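Local coordinates for site-specific recombinase, resolvase family protein (PDB 3GUV), which probably catalyses site-specific DNA recombination as a member of the resolvase (serine recombinase) family, binding DNA and working in multi-subunit complexes, at residues N90-L95 and A131-E136; T97-Q102 and L124-L129. All blocks are in the same frame, centred on the assembly; numbering follows the deposited sequence.

Interaction 1 (N90-L95 and A131-E136); sequences NAADVL and AVAEIE
Val132, the first residue of 131-136 to touch 90-95, lays its CG1 methyl against the methyl of Ala91, with CG1 to Ala91 CB at 3.7 Å. One residue on, Ala133 points its CB at the neighbouring turn and rests beside the backbone of Ala92, 3.8 Å from Ala92 CA. Such small side chains let the backbones come close: the CA atoms of Ala92 and Ala133 lie 4.7 Å apart. Glu136, a turn further, supplies the polar half of the contact. Its CG stands anti to its own carbonyl carbon (chi1 -54°), and the extended chain beyond carries the carboxylate to the start of helix 91-103. There the two oxygens divide the work. OE2 accepts from Ala91 N at 2.8 Å in a fairly straight bond. OE1 takes Ala92 N at 3.0 Å, and that bond is more bent, with an N-H...O angle of 143°. Both donors arrive on the syn side, somewhat out of the carboxylate plane, and the paired grip fixes the rotation of the group. Asn90, the N-cap, secures the next amide, its OD1 accepting from Asp93 N at 2.8 Å; its amide plane stands nearly perpendicular to the carboxylate. The negative charge of Glu136 would also be favoured by the helix dipole. This is helix N-terminal capping from two sources, a local N-cap and a carboxylate from a helix running roughly antiparallel at 141°.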
loop_
_atom_site.group_PDB
_atom_site.type_symbol
_atom_site.label_atom_id
_atom_site.label_comp_id
_atom_site.label_asym_id
_atom_site.label_seq_id
_atom_site.Cartn_x
_atom_site.Cartn_y
_atom_site.Cartn_z
ATOM N N ASN A 90 3.953 -1.666 7.669
ATOM C CA ASN A 90 2.954 -0.846 7.014
ATOM C C ASN A 90 3.584 -0.333 5.715
ATOM O O ASN A 90 4.754 -0.653 5.429
ATOM C CB ASN A 90 2.497 0.297 7.928
ATOM C CG ASN A 90 3.666 1.107 8.522
ATOM O OD1 ASN A 90 4.413 1.754 7.805
ATOM N ND2 ASN A 90 3.781 1.098 9.845
ATOM N N ALA A 91 2.811 0.420 4.921
ATOM C CA ALA A 91 3.263 0.906 3.624
ATOM C C ALA A 91 4.382 1.952 3.748
ATOM O O ALA A 91 5.312 1.981 2.906
ATOM C CB ALA A 91 2.057 1.481 2.817
ATOM N N ALA A 92 4.292 2.818 4.770
ATOM C CA ALA A 92 5.307 3.868 4.967
ATOM C C ALA A 92 6.666 3.248 5.298
ATOM O O ALA A 92 7.684 3.711 4.818
ATOM C CB ALA A 92 4.874 4.894 6.026
ATOM N N ASP A 93 6.645 2.186 6.096
ATOM C CA ASP A 93 7.781 1.292 6.317
ATOM C C ASP A 93 8.386 0.615 5.085
ATOM O O ASP A 93 9.610 0.521 4.925
ATOM C CB ASP A 93 7.311 0.152 7.195
ATOM C CG ASP A 93 7.946 0.162 8.523
ATOM O OD1 ASP A 93 8.920 -0.628 8.663
ATOM O OD2 ASP A 93 7.475 0.944 9.395
ATOM N N VAL A 94 7.526 0.066 4.245
ATOM C CA VAL A 94 8.016 -0.614 3.071
ATOM C C VAL A 94 8.718 0.428 2.233
ATOM O O VAL A 94 9.780 0.168 1.680
ATOM C CB VAL A 94 6.899 -1.201 2.211
ATOM C CG1 VAL A 94 7.531 -1.858 0.994
ATOM C CG2 VAL A 94 6.014 -2.190 3.002
ATOM N N LEU A 95 8.128 1.619 2.155
ATOM C CA LEU A 95 8.627 2.658 1.269
ATOM C C LEU A 95 9.976 3.188 1.733
ATOM O O LEU A 95 10.879 3.276 0.933
ATOM C CB LEU A 95 7.624 3.823 1.148
ATOM C CG LEU A 95 8.165 5.085 0.488
ATOM C CD1 LEU A 95 8.543 4.799 -0.946
ATOM C CD2 LEU A 95 7.134 6.248 0.579
ATOM N N ALA A 131 1.745 6.591 -2.391
ATOM C CA ALA A 131 0.307 6.954 -2.409
ATOM C C ALA A 131 -0.447 6.279 -1.278
ATOM O O ALA A 131 -1.354 6.898 -0.696
ATOM C CB ALA A 131 -0.332 6.614 -3.772
ATOM N N VAL A 132 -0.066 5.031 -0.936
ATOM C CA VAL A 132 -0.753 4.287 0.114
ATOM C C VAL A 132 -0.249 4.746 1.455
ATOM O O VAL A 132 -1.007 4.729 2.429
ATOM C CB VAL A 132 -0.605 2.734 -0.009
ATOM C CG1 VAL A 132 -1.192 2.018 1.235
ATOM C CG2 VAL A 132 -1.249 2.220 -1.300
ATOM N N ALA A 133 1.024 5.131 1.526
ATOM C CA ALA A 133 1.588 5.724 2.760
ATOM C C ALA A 133 0.857 7.028 3.100
ATOM O O ALA A 133 0.588 7.301 4.278
ATOM C CB ALA A 133 3.143 5.961 2.642
ATOM N N GLU A 134 0.532 7.820 2.070
ATOM C CA GLU A 134 -0.328 9.051 2.243
ATOM C C GLU A 134 -1.743 8.722 2.824
ATOM O O GLU A 134 -2.250 9.433 3.726
ATOM C CB GLU A 134 -0.411 9.819 0.927
ATOM N N ILE A 135 -2.343 7.611 2.375
ATOM C CA ILE A 135 -3.565 7.138 2.988
ATOM C C ILE A 135 -3.357 6.930 4.484
ATOM O O ILE A 135 -4.134 7.451 5.270
ATOM C CB ILE A 135 -4.140 5.860 2.353
ATOM C CG1 ILE A 135 -4.499 6.098 0.881
ATOM C CG2 ILE A 135 -5.388 5.409 3.150
ATOM C CD1 ILE A 135 -4.796 4.826 0.053
ATOM N N GLU A 136 -2.296 6.235 4.882
ATOM C CA GLU A 136 -2.055 5.884 6.296
ATOM C C GLU A 136 -1.806 7.122 7.150
ATOM O O GLU A 136 -2.288 7.196 8.284
ATOM C CB GLU A 136 -0.820 4.982 6.457
ATOM C CG GLU A 136 -0.807 3.692 5.605
ATOM C CD GLU A 136 0.516 2.899 5.702
ATOM O OE1 GLU A 136 1.627 3.527 5.840
ATOM O OE2 GLU A 136 0.429 1.631 5.614
#

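Interaction 2 (T97-Q102 and L124-L129); sequences TLQIMQ and LMISVL
Antiparallel helix packing within the resolvase N-terminal domain brings 97-102, on helix 91-103, against 124-129, the first turns of the long helix 124-151. The segment axes stay 11.6 Å apart at an angle of 150°, a separation bridged by leucine, isoleucine, methionine and glutamine side chains. Leu98 reaches across from one side. With CG opposite its backbone N (chi1 -174°), it brings CD2 up against three residues of the other helix: Met125 CE at 4.1 Å, with Ile126 CD1 and Leu129 CD1 scarcely farther. The thioether of Met125 crosses the leucine at a slant, its CG, SD and CE all lying at similar distances from that single methyl.

Ile126 reaches back in the reverse direction, between Gln99 and Gln102. Its CD1 meets the aliphatic part of Gln99 at CG, 3.7 Å away, and also approaches Gln102 OE1 at 3.9 Å. Gln102 and Ile126 run past each other in opposite senses, so the glutamine amide lies alongside the isoleucine branch instead of meeting it end on. The polar end of Gln102 has its partner elsewhere: NE2 is hydrogen-bonded to Asn107 OD1, which helps hold the amide in place. Leu98 also touches Leu108 of strand 107-110, linking the helix pair to the sheet, while Leu129 packs on Val132 of the second subunit. The contact is thus a largely apolar interface between roughly antiparallel helices of the resolvase N-terminal domain, with a buried leucine side and a glutamine-flanked margin, where the start of the long helix also meets the second subunit, as in serine recombinase dimers.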
loop_
_atom_site.group_PDB
_atom_site.type_symbol
_atom_site.label_atom_id
_atom_site.label_comp_id
_atom_site.label_asym_id
_atom_site.label_seq_id
_atom_site.Cartn_x
_atom_site.Cartn_y
_atom_site.Cartn_z
ATOM N N THR A 97 12.193 1.910 3.815
ATOM C CA THR A 97 13.187 0.814 3.739
ATOM C C THR A 97 13.641 0.582 2.308
ATOM O O THR A 97 14.822 0.502 2.036
ATOM C CB THR A 97 12.632 -0.547 4.255
ATOM O OG1 THR A 97 12.175 -0.411 5.600
ATOM C CG2 THR A 97 13.721 -1.604 4.186
ATOM N N LEU A 98 12.697 0.469 1.390
ATOM C CA LEU A 98 13.029 0.298 -0.022
ATOM C C LEU A 98 13.856 1.456 -0.577
ATOM O O LEU A 98 14.674 1.248 -1.438
ATOM C CB LEU A 98 11.763 0.138 -0.889
ATOM C CG LEU A 98 12.009 -0.201 -2.370
ATOM C CD1 LEU A 98 13.008 -1.389 -2.564
ATOM C CD2 LEU A 98 10.702 -0.550 -3.000
ATOM N N GLN A 99 13.590 2.678 -0.120
ATOM C CA GLN A 99 14.308 3.856 -0.641
ATOM C C GLN A 99 15.754 3.874 -0.170
ATOM O O GLN A 99 16.645 4.135 -0.977
ATOM C CB GLN A 99 13.606 5.153 -0.259
ATOM C CG GLN A 99 12.371 5.423 -1.131
ATOM C CD GLN A 99 11.520 6.581 -0.648
ATOM O OE1 GLN A 99 11.281 6.764 0.557
ATOM N NE2 GLN A 99 11.033 7.358 -1.593
ATOM N N ILE A 100 15.969 3.569 1.118
ATOM C CA ILE A 100 17.319 3.440 1.699
ATOM C C ILE A 100 18.127 2.324 1.002
ATOM O O ILE A 100 19.259 2.541 0.602
ATOM C CB ILE A 100 17.261 3.181 3.232
ATOM C CG1 ILE A 100 16.607 4.369 3.963
ATOM C CG2 ILE A 100 18.681 2.923 3.795
ATOM C CD1 ILE A 100 16.097 4.034 5.347
ATOM N N MET A 101 17.529 1.143 0.869
ATOM C CA MET A 101 18.124 0.024 0.133
ATOM C C MET A 101 18.592 0.457 -1.269
ATOM O O MET A 101 19.755 0.221 -1.653
ATOM C CB MET A 101 17.119 -1.145 -0.036
ATOM C CG MET A 101 16.962 -2.114 1.132
ATOM S SD MET A 101 15.649 -3.364 0.908
ATOM C CE MET A 101 16.008 -4.107 -0.644
ATOM N N GLN A 102 17.680 1.037 -2.054
ATOM C CA GLN A 102 18.025 1.430 -3.426
ATOM C C GLN A 102 19.070 2.568 -3.445
ATOM O O GLN A 102 19.910 2.591 -4.342
ATOM C CB GLN A 102 16.790 1.818 -4.239
ATOM C CG GLN A 102 15.805 0.687 -4.477
ATOM C CD GLN A 102 14.606 1.109 -5.324
ATOM O OE1 GLN A 102 13.913 2.079 -5.014
ATOM N NE2 GLN A 102 14.352 0.363 -6.399
ATOM N N LEU A 124 7.145 2.710 -10.681
ATOM C CA LEU A 124 5.707 2.584 -10.301
ATOM C C LEU A 124 5.450 2.054 -8.884
ATOM O O LEU A 124 4.492 2.480 -8.212
ATOM C CB LEU A 124 4.963 1.684 -11.293
ATOM C CG LEU A 124 3.480 1.431 -10.961
ATOM C CD1 LEU A 124 2.643 2.735 -11.004
ATOM C CD2 LEU A 124 2.892 0.376 -11.869
ATOM N N MET A 125 6.279 1.100 -8.456
ATOM C CA MET A 125 6.235 0.539 -7.106
ATOM C C MET A 125 6.350 1.625 -6.051
ATOM O O MET A 125 5.574 1.640 -5.109
ATOM C CB MET A 125 7.363 -0.493 -6.912
ATOM C CG MET A 125 7.410 -1.172 -5.520
ATOM S SD MET A 125 8.222 -2.805 -5.505
ATOM C CE MET A 125 7.815 -3.355 -3.835
ATOM N N ILE A 126 7.316 2.525 -6.219
ATOM C CA ILE A 126 7.552 3.632 -5.282
ATOM C C ILE A 126 6.317 4.580 -5.252
ATOM O O ILE A 126 5.891 5.001 -4.171
ATOM C CB ILE A 126 8.882 4.437 -5.607
ATOM C CG1 ILE A 126 10.144 3.598 -5.268
ATOM C CG2 ILE A 126 8.937 5.804 -4.849
ATOM C CD1 ILE A 126 10.544 3.621 -3.739
ATOM N N SER A 127 5.722 4.848 -6.422
ATOM C CA SER A 127 4.543 5.754 -6.525
ATOM C C SER A 127 3.312 5.223 -5.793
ATOM O O SER A 127 2.624 5.975 -5.111
ATOM C CB SER A 127 4.162 5.990 -7.987
ATOM O OG SER A 127 5.198 6.658 -8.686
ATOM N N VAL A 128 3.037 3.922 -5.960
ATOM C CA VAL A 128 1.892 3.294 -5.330
ATOM C C VAL A 128 2.114 3.317 -3.832
ATOM O O VAL A 128 1.246 3.741 -3.060
ATOM C CB VAL A 128 1.676 1.848 -5.860
ATOM C CG1 VAL A 128 0.573 1.158 -5.102
ATOM C CG2 VAL A 128 1.352 1.878 -7.365
ATOM N N LEU A 129 3.296 2.883 -3.418
ATOM C CA LEU A 129 3.624 2.759 -1.992
ATOM C C LEU A 129 3.529 4.137 -1.295
ATOM O O LEU A 129 2.951 4.287 -0.198
ATOM C CB LEU A 129 5.042 2.158 -1.807
ATOM C CG LEU A 129 5.288 0.633 -1.783
ATOM C CD1 LEU A 129 6.793 0.355 -1.744
ATOM C CD2 LEU A 129 4.578 -0.077 -0.629
#

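In the fold
From the N terminus, the chain passes through most of the central sheet before entering helix 91-103, which carries first the 90-95 and then the 97-102 segment. It continues through strands 107-110 and 115-116 and returns on helix 124-151. Because the two helices run roughly antiparallel, 124-129 closes the inner loop with 97-102, and 131-136 then closes the outer one with 90-95: interaction 2 is nested inside interaction 1. Their centres lie about 10 Å apart, and packing between Val94 and Leu129 and between Leu95 and Ile126 joins them. Together they seat the first turns of the long helix against helix 91-103, and through it against the sheet, along a seam that also meets the second subunit.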